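Local coordinates for transcriptional regulator, TetR family (Agrobacterium tumefaciens, PDB 3C2B), which probably binds a regulatory DNA sequence as a TetR-family transcription factor and so controls the expression of target genes, at residues 19-27 against 36-44; 93-102 against 190-201. One frame throughout, in Å; residues are numbered along the deposited sequence.

Contact 1. Residues 19-27 against 36-44; sequences AVLDQALRL and LTTSGLARA
Leu41 enters the helix 19-27 as a knob, its side chain set in the hole made by Val20, Gln23, Ala24 and Leu27. Its two methyls divide the work. Leu41 CD2 presses against the backbone, 3.5 Å from Ala24 N, and also meets CB of Gln23 and of Ala24. Leu41 CD1 lies 3.8 Å from Val20 CG1, and there the two side chains cross at about a right angle. With CG of Leu41 anti to its own backbone N (chi1 -164°), the fork is carried over to the facing helix although the CB itself does not aim at it. Leu27 returns the contact: its CD1 lies against the Gly40-Leu41 backbone, 3.7 Å from Leu41 N. At the start of the second segment, Leu36 brings CD2 to 3.3 Å from Ala24 O and against Leu27 CB. At the far end the bent chain of Gln23 lies along Ala44, with Gln23 CG 3.8 Å from Ala44 O, a van der Waals contact.

No hydrogen bond crosses the interface. The helix that carries Leu41 is capped by Thr37, whose OG1 accepts from Gly40 N at 2.9 Å. Further out, Leu52 of helix 49-56 also packs on Leu41, and Trp55 on Val20. The axes approach to 9.5 Å at 123°, the arrangement of the first two helices of a TetR-type DNA-binding domain, where helix 38-45 opens the predicted helix-turn-helix motif.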
loop_
_atom_site.group_PDB
_atom_site.type_symbol
_atom_site.label_atom_id
_atom_site.label_comp_id
_atom_site.label_asym_id
_atom_site.label_seq_id
_atom_site.Cartn_x
_atom_site.Cartn_y
_atom_site.Cartn_z
ATOM N N ALA A 19 -27.920 12.405 4.359
ATOM C CA ALA A 19 -28.351 11.341 5.266
ATOM C C ALA A 19 -28.255 9.959 4.603
ATOM O O ALA A 19 -27.823 8.988 5.240
ATOM C CB ALA A 19 -29.755 11.593 5.750
ATOM N N VAL A 20 -28.647 9.888 3.326
ATOM C CA VAL A 20 -28.622 8.652 2.534
ATOM C C VAL A 20 -27.182 8.142 2.287
ATOM O O VAL A 20 -26.864 6.959 2.478
ATOM C CB VAL A 20 -29.390 8.842 1.177
ATOM C CG1 VAL A 20 -29.005 7.772 0.140
ATOM C CG2 VAL A 20 -30.926 8.870 1.398
ATOM N N LEU A 21 -26.320 9.059 1.861
ATOM C CA LEU A 21 -24.928 8.772 1.639
ATOM C C LEU A 21 -24.223 8.313 2.924
ATOM O O LEU A 21 -23.328 7.454 2.861
ATOM C CB LEU A 21 -24.242 9.981 0.984
ATOM C CG LEU A 21 -24.624 10.222 -0.489
ATOM C CD1 LEU A 21 -24.120 11.563 -0.996
ATOM C CD2 LEU A 21 -24.199 9.067 -1.432
ATOM N N ASP A 22 -24.626 8.861 4.074
ATOM C CA ASP A 22 -24.168 8.360 5.377
ATOM C C ASP A 22 -24.534 6.892 5.636
ATOM O O ASP A 22 -23.752 6.152 6.228
ATOM C CB ASP A 22 -24.671 9.232 6.528
ATOM C CG ASP A 22 -23.745 10.410 6.833
ATOM O OD1 ASP A 22 -22.543 10.404 6.462
ATOM O OD2 ASP A 22 -24.245 11.362 7.477
ATOM N N GLN A 23 -25.716 6.474 5.200
ATOM C CA GLN A 23 -26.101 5.066 5.298
ATOM C C GLN A 23 -25.253 4.180 4.391
ATOM O O GLN A 23 -24.903 3.041 4.754
ATOM C CB GLN A 23 -27.585 4.874 4.973
ATOM C CG GLN A 23 -28.548 5.266 6.101
ATOM C CD GLN A 23 -28.050 4.863 7.485
ATOM O OE1 GLN A 23 -28.020 5.689 8.397
ATOM N NE2 GLN A 23 -27.651 3.597 7.643
ATOM N N ALA A 24 -24.922 4.716 3.215
ATOM C CA ALA A 24 -24.175 3.975 2.201
ATOM C C ALA A 24 -22.709 3.789 2.621
ATOM O O ALA A 24 -22.144 2.697 2.462
ATOM C CB ALA A 24 -24.299 4.646 0.832
ATOM N N LEU A 25 -22.119 4.854 3.165
ATOM C CA LEU A 25 -20.803 4.807 3.818
ATOM C C LEU A 25 -20.781 3.780 4.961
ATOM O O LEU A 25 -19.858 2.973 5.039
ATOM C CB LEU A 25 -20.400 6.199 4.336
ATOM C CG LEU A 25 -19.657 7.162 3.390
ATOM C CD1 LEU A 25 -20.079 7.027 1.919
ATOM C CD2 LEU A 25 -19.728 8.621 3.862
ATOM N N ARG A 26 -21.810 3.820 5.815
ATOM C CA ARG A 26 -22.006 2.857 6.902
ATOM C C ARG A 26 -22.036 1.400 6.407
ATOM O O ARG A 26 -21.318 0.558 6.946
ATOM C CB ARG A 26 -23.282 3.192 7.689
ATOM C CG ARG A 26 -23.795 2.083 8.619
ATOM C CD ARG A 26 -24.613 2.648 9.791
ATOM N NE ARG A 26 -23.744 3.332 10.765
ATOM C CZ ARG A 26 -24.166 4.031 11.825
ATOM N NH1 ARG A 26 -25.466 4.165 12.093
ATOM N NH2 ARG A 26 -23.272 4.607 12.622
ATOM N N LEU A 27 -22.870 1.112 5.402
ATOM C CA LEU A 27 -22.986 -0.257 4.857
ATOM C C LEU A 27 -21.636 -0.756 4.377
ATOM O O LEU A 27 -21.265 -1.911 4.580
ATOM C CB LEU A 27 -23.975 -0.316 3.687
ATOM C CG LEU A 27 -25.476 -0.437 3.973
ATOM C CD1 LEU A 27 -26.257 -0.230 2.675
ATOM C CD2 LEU A 27 -25.845 -1.787 4.618
ATOM N N LEU A 36 -23.125 -3.291 -0.057
ATOM C CA LEU A 36 -23.611 -2.067 -0.651
ATOM C C LEU A 36 -24.409 -2.441 -1.889
ATOM O O LEU A 36 -23.876 -2.419 -3.005
ATOM C CB LEU A 36 -22.410 -1.179 -1.006
ATOM C CG LEU A 36 -22.511 0.346 -1.009
ATOM C CD1 LEU A 36 -22.870 0.868 -2.403
ATOM C CD2 LEU A 36 -23.464 0.865 0.056
ATOM N N THR A 37 -25.664 -2.852 -1.680
ATOM C CA THR A 37 -26.565 -3.193 -2.785
ATOM C C THR A 37 -27.705 -2.180 -2.853
ATOM O O THR A 37 -28.139 -1.639 -1.821
ATOM C CB THR A 37 -27.170 -4.619 -2.674
ATOM O OG1 THR A 37 -27.982 -4.715 -1.496
ATOM C CG2 THR A 37 -26.077 -5.695 -2.649
ATOM N N THR A 38 -28.183 -1.925 -4.066
ATOM C CA THR A 38 -29.296 -0.997 -4.278
ATOM C C THR A 38 -30.479 -1.251 -3.307
ATOM O O THR A 38 -31.043 -0.304 -2.760
ATOM C CB THR A 38 -29.714 -0.912 -5.790
ATOM O OG1 THR A 38 -31.144 -0.902 -5.915
ATOM C CG2 THR A 38 -29.137 -2.090 -6.616
ATOM N N SER A 39 -30.809 -2.526 -3.074
ATOM C CA SER A 39 -31.817 -2.938 -2.081
ATOM C C SER A 39 -31.357 -2.834 -0.623
ATOM O O SER A 39 -32.165 -2.570 0.259
ATOM C CB SER A 39 -32.270 -4.371 -2.342
ATOM O OG SER A 39 -33.380 -4.405 -3.219
ATOM N N GLY A 40 -30.077 -3.066 -0.363
ATOM C CA GLY A 40 -29.551 -2.939 0.984
ATOM C C GLY A 40 -29.714 -1.491 1.393
ATOM O O GLY A 40 -30.249 -1.191 2.460
ATOM N N LEU A 41 -29.294 -0.593 0.509
ATOM C CA LEU A 41 -29.359 0.841 0.773
ATOM C C LEU A 41 -30.788 1.432 0.735
ATOM O O LEU A 41 -31.075 2.428 1.410
ATOM C CB LEU A 41 -28.410 1.598 -0.161
ATOM C CG LEU A 41 -28.048 3.050 0.190
ATOM C CD1 LEU A 41 -29.113 4.045 -0.315
ATOM C CD2 LEU A 41 -27.769 3.238 1.704
ATOM N N ALA A 42 -31.683 0.821 -0.039
ATOM C CA ALA A 42 -33.109 1.175 0.057
ATOM C C ALA A 42 -33.641 0.877 1.466
ATOM O O ALA A 42 -34.331 1.722 2.059
ATOM C CB ALA A 42 -33.937 0.459 -1.010
ATOM N N ARG A 43 -33.291 -0.307 1.991
ATOM C CA ARG A 43 -33.680 -0.764 3.333
ATOM C C ARG A 43 -33.087 0.120 4.425
ATOM O O ARG A 43 -33.826 0.609 5.282
ATOM C CB ARG A 43 -33.249 -2.220 3.588
ATOM C CG ARG A 43 -33.988 -3.340 2.821
ATOM C CD ARG A 43 -33.209 -4.677 3.005
ATOM N NE ARG A 43 -33.450 -5.700 1.971
ATOM C CZ ARG A 43 -34.498 -6.532 1.923
ATOM N NH1 ARG A 43 -35.466 -6.468 2.834
ATOM N NH2 ARG A 43 -34.589 -7.432 0.944
ATOM N N ALA A 44 -31.756 0.311 4.386
ATOM C CA ALA A 44 -31.020 1.118 5.373
ATOM C C ALA A 44 -31.470 2.603 5.490
ATOM O O ALA A 44 -31.622 3.135 6.603
ATOM C CB ALA A 44 -29.520 1.027 5.103
#

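Contact 2. Residues 93-102 against 190-201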
loop_
_atom_site.group_PDB
_atom_site.type_symbol
_atom_site.label_atom_id
_atom_site.label_comp_id
_atom_site.label_asym_id
_atom_site.label_seq_id
_atom_site.Cartn_x
_atom_site.Cartn_y
_atom_site.Cartn_z
ATOM N N LEU A 93 6.596 18.104 11.271
ATOM C CA LEU A 93 6.758 16.880 10.478
ATOM C C LEU A 93 6.301 15.662 11.246
ATOM O O LEU A 93 5.707 14.785 10.659
ATOM C CB LEU A 93 8.168 16.705 10.006
ATOM C CG LEU A 93 8.685 17.682 8.937
ATOM C CD1 LEU A 93 10.191 17.497 8.805
ATOM C CD2 LEU A 93 7.981 17.499 7.556
ATOM N N GLU A 94 6.541 15.600 12.560
ATOM C CA GLU A 94 5.992 14.489 13.329
ATOM C C GLU A 94 4.455 14.515 13.359
ATOM O O GLU A 94 3.824 13.472 13.235
ATOM C CB GLU A 94 6.522 14.476 14.765
ATOM C CG GLU A 94 8.025 14.169 14.854
ATOM C CD GLU A 94 8.501 13.964 16.298
ATOM O OE1 GLU A 94 7.762 13.374 17.124
ATOM O OE2 GLU A 94 9.622 14.394 16.606
ATOM N N VAL A 95 3.868 15.697 13.587
ATOM C CA VAL A 95 2.411 15.813 13.641
ATOM C C VAL A 95 1.811 15.399 12.283
ATOM O O VAL A 95 0.852 14.639 12.222
ATOM C CB VAL A 95 1.946 17.216 14.121
ATOM C CG1 VAL A 95 0.410 17.369 14.000
ATOM C CG2 VAL A 95 2.429 17.493 15.571
ATOM N N PHE A 96 2.436 15.874 11.206
ATOM C CA PHE A 96 2.042 15.434 9.902
ATOM C C PHE A 96 2.038 13.872 9.774
ATOM O O PHE A 96 1.037 13.253 9.374
ATOM C CB PHE A 96 2.942 16.036 8.821
ATOM C CG PHE A 96 2.636 15.478 7.495
ATOM C CD1 PHE A 96 1.572 16.012 6.741
ATOM C CD2 PHE A 96 3.327 14.347 7.023
ATOM C CE1 PHE A 96 1.211 15.456 5.509
ATOM C CE2 PHE A 96 2.961 13.763 5.771
ATOM C CZ PHE A 96 1.885 14.324 5.025
ATOM N N ALA A 97 3.169 13.247 10.089
ATOM C CA ALA A 97 3.293 11.785 9.890
ATOM C C ALA A 97 2.193 11.020 10.630
ATOM O O ALA A 97 1.595 10.099 10.079
ATOM C CB ALA A 97 4.678 11.322 10.309
ATOM N N HIS A 98 1.918 11.429 11.871
ATOM C CA HIS A 98 0.905 10.809 12.714
ATOM C C HIS A 98 -0.509 11.048 12.137
ATOM O O HIS A 98 -1.320 10.115 12.061
ATOM C CB HIS A 98 1.064 11.410 14.145
ATOM C CG HIS A 98 0.354 10.662 15.240
ATOM N ND1 HIS A 98 0.712 10.801 16.574
ATOM C CD2 HIS A 98 -0.716 9.822 15.227
ATOM C CE1 HIS A 98 -0.105 10.075 17.327
ATOM N NE2 HIS A 98 -0.964 9.458 16.532
ATOM N N ASP A 99 -0.802 12.304 11.745
ATOM C CA ASP A 99 -2.020 12.628 10.983
ATOM C C ASP A 99 -2.177 11.750 9.707
ATOM O O ASP A 99 -3.247 11.249 9.433
ATOM C CB ASP A 99 -2.005 14.094 10.555
ATOM C CG ASP A 99 -2.165 15.053 11.707
ATOM O OD1 ASP A 99 -2.515 14.636 12.836
ATOM O OD2 ASP A 99 -1.963 16.267 11.474
ATOM N N LEU A 100 -1.127 11.587 8.932
ATOM C CA LEU A 100 -1.174 10.693 7.737
ATOM C C LEU A 100 -1.617 9.247 8.091
ATOM O O LEU A 100 -2.566 8.704 7.506
ATOM C CB LEU A 100 0.169 10.681 6.987
ATOM C CG LEU A 100 0.240 9.709 5.755
ATOM C CD1 LEU A 100 -0.910 9.960 4.738
ATOM C CD2 LEU A 100 1.610 9.836 5.020
ATOM N N LEU A 101 -0.940 8.661 9.074
ATOM C CA LEU A 101 -1.224 7.309 9.511
ATOM C C LEU A 101 -2.694 7.175 9.946
ATOM O O LEU A 101 -3.407 6.246 9.557
ATOM C CB LEU A 101 -0.262 6.956 10.642
ATOM C CG LEU A 101 1.151 6.691 10.120
ATOM C CD1 LEU A 101 2.180 6.795 11.278
ATOM C CD2 LEU A 101 1.271 5.355 9.260
ATOM N N ASP A 102 -3.115 8.149 10.745
ATOM C CA ASP A 102 -4.451 8.236 11.256
ATOM C C ASP A 102 -5.466 8.390 10.131
ATOM O O ASP A 102 -6.488 7.762 10.153
ATOM C CB ASP A 102 -4.483 9.434 12.184
ATOM C CG ASP A 102 -5.361 9.231 13.318
ATOM O OD1 ASP A 102 -5.054 8.362 14.165
ATOM O OD2 ASP A 102 -6.351 9.946 13.371
ATOM N N PHE A 190 1.384 4.882 16.451
ATOM C CA PHE A 190 1.568 5.898 15.421
ATOM C C PHE A 190 2.547 6.970 15.839
ATOM O O PHE A 190 3.293 7.488 15.024
ATOM C CB PHE A 190 0.241 6.486 14.942
ATOM C CG PHE A 190 -0.603 5.514 14.131
ATOM C CD1 PHE A 190 -0.060 4.315 13.655
ATOM C CD2 PHE A 190 -1.928 5.806 13.826
ATOM C CE1 PHE A 190 -0.813 3.407 12.865
ATOM C CE2 PHE A 190 -2.696 4.892 13.037
ATOM C CZ PHE A 190 -2.112 3.691 12.560
ATOM N N SER A 191 2.511 7.313 17.119
ATOM C CA SER A 191 3.403 8.292 17.677
ATOM C C SER A 191 4.863 7.911 17.489
ATOM O O SER A 191 5.678 8.739 17.083
ATOM C CB SER A 191 3.149 8.386 19.178
ATOM O OG SER A 191 3.283 9.715 19.533
ATOM N N ALA A 192 5.205 6.677 17.853
ATOM C CA ALA A 192 6.581 6.187 17.724
ATOM C C ALA A 192 6.962 6.080 16.253
ATOM O O ALA A 192 8.075 6.415 15.867
ATOM C CB ALA A 192 6.748 4.825 18.412
ATOM N N ARG A 193 6.035 5.636 15.419
ATOM C CA ARG A 193 6.301 5.528 13.996
ATOM C C ARG A 193 6.602 6.877 13.362
ATOM O O ARG A 193 7.520 6.997 12.552
ATOM C CB ARG A 193 5.139 4.812 13.273
ATOM C CG ARG A 193 5.295 4.769 11.734
ATOM C CD ARG A 193 6.735 4.284 11.324
ATOM N NE ARG A 193 7.000 2.978 11.933
ATOM C CZ ARG A 193 8.205 2.441 12.127
ATOM N NH1 ARG A 193 8.304 1.242 12.692
ATOM N NH2 ARG A 193 9.316 3.092 11.773
ATOM N N ALA A 194 5.818 7.903 13.724
ATOM C CA ALA A 194 6.061 9.261 13.214
ATOM C C ALA A 194 7.431 9.873 13.578
ATOM O O ALA A 194 8.077 10.488 12.716
ATOM C CB ALA A 194 4.927 10.213 13.650
ATOM N N LYS A 195 7.823 9.747 14.854
ATOM C CA LYS A 195 9.153 10.104 15.344
ATOM C C LYS A 195 10.265 9.414 14.537
ATOM O O LYS A 195 11.207 10.058 14.087
ATOM C CB LYS A 195 9.306 9.722 16.822
ATOM C CG LYS A 195 10.579 10.299 17.472
ATOM C CD LYS A 195 10.615 10.176 19.000
ATOM C CE LYS A 195 9.985 11.425 19.663
ATOM N NZ LYS A 195 8.586 11.750 19.141
ATOM N N LYS A 196 10.146 8.107 14.353
ATOM C CA LYS A 196 11.135 7.322 13.586
ATOM C C LYS A 196 11.228 7.783 12.138
ATOM O O LYS A 196 12.325 7.955 11.598
ATOM C CB LYS A 196 10.776 5.837 13.634
ATOM C CG LYS A 196 10.981 5.240 15.022
ATOM C CD LYS A 196 10.568 3.743 15.114
ATOM C CE LYS A 196 10.910 3.202 16.497
ATOM N NZ LYS A 196 10.044 2.043 16.850
ATOM N N ALA A 197 10.071 8.021 11.511
ATOM C CA ALA A 197 10.046 8.469 10.109
ATOM C C ALA A 197 10.666 9.911 9.917
ATOM O O ALA A 197 11.317 10.203 8.900
ATOM C CB ALA A 197 8.630 8.403 9.612
ATOM N N VAL A 198 10.468 10.772 10.915
ATOM C CA VAL A 198 11.036 12.112 10.937
ATOM C C VAL A 198 12.542 12.076 11.117
ATOM O O VAL A 198 13.233 12.804 10.384
ATOM C CB VAL A 198 10.315 13.061 11.939
ATOM C CG1 VAL A 198 11.013 14.442 12.024
ATOM C CG2 VAL A 198 8.896 13.287 11.462
ATOM N N VAL A 199 13.051 11.232 12.035
ATOM C CA VAL A 199 14.514 11.012 12.185
ATOM C C VAL A 199 15.153 10.558 10.849
ATOM O O VAL A 199 16.156 11.131 10.399
ATOM C CB VAL A 199 14.873 10.012 13.348
ATOM C CG1 VAL A 199 16.360 9.715 13.419
ATOM C CG2 VAL A 199 14.440 10.588 14.699
ATOM N N ALA A 200 14.551 9.554 10.207
ATOM C CA ALA A 200 15.015 9.065 8.903
ATOM C C ALA A 200 14.956 10.176 7.783
ATOM O O ALA A 200 15.926 10.405 7.065
ATOM C CB ALA A 200 14.215 7.794 8.494
ATOM N N PHE A 201 13.818 10.828 7.644
ATOM C CA PHE A 201 13.657 11.940 6.689
ATOM C C PHE A 201 14.717 13.047 6.851
ATOM O O PHE A 201 15.259 13.557 5.866
ATOM C CB PHE A 201 12.245 12.524 6.812
ATOM C CG PHE A 201 11.942 13.610 5.798
ATOM C CD1 PHE A 201 11.837 13.316 4.447
ATOM C CD2 PHE A 201 11.815 14.936 6.193
ATOM C CE1 PHE A 201 11.562 14.342 3.508
ATOM C CE2 PHE A 201 11.563 15.949 5.254
ATOM C CZ PHE A 201 11.439 15.645 3.918
#
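Ala97 and Ala194 meet methyl to methyl, CB to CB at 3.5 Å, where the two helices run closest. Small residues on both sides let the axes come within 8.2 Å, and Ala194 CB also rests 3.5 Å from Glu94 O. Apolar contacts continue along the crossing toward Phe201. Val198 lays CG2 against the Leu93-Glu94 peptide and 3.6 Å from Glu94 CG, while Leu93 CD1 touches the Phe201 ring obliquely, the two side chains lying nearly perpendicular.

At the other end Phe190 and His98 bring two more rings together. Leu101 CB stands over the centre of the Phe190 ring in a CH-pi contact, 3.8 Å from the centroid and 11° off the normal. His98 CD2 touches Phe190 CB at 3.5 Å and lies near the plane of the Phe190 ring, at its edge; the two side chains cross at about a right angle. One face of the imidazole lies over the Phe190-Ser191 backbone; CG anti to the backbone N (chi1 -165°) carries the ring across to it. Leu101 CD1 finishes this patch on the aliphatic CG of Arg193.

One salt bridge spans the helices. Lys195 NZ donates to Glu94 OE1 at 2.7 Å, the amine coming to that oxygen on the syn side, 27° out of the carboxylate plane. The lysine chain, bent at its last two torsions, curls back to get there. Arg193 sends its guanidinium elsewhere, to a salt bridge with Glu163 of the second subunit.

Ile172 of helix 161-173 packs on Ala97, Leu101 and Ala197, so the pair is covered by a third helix. Such crossing helices build the all-helical C-terminal domain of TetR-family regulators, which in this family commonly holds the dimer interface.

Contact 1 is complete near the N-terminus before the chain reaches either helix of contact 2. Their centres are about 35 Å apart, on opposite sides of the centre of the chain, and their nearest atoms are still about 15 Å from each other, so neither touches the other. Contact 1 belongs to the predicted DNA-binding end and meets no other chain of the assembly, whereas contact 2 lies in the C-terminal part and reaches the second subunit through Arg193 and Ala200. This separation is consistent with a TetR-type dimer, in which the helical body pairs the subunits and carries the DNA-binding domains.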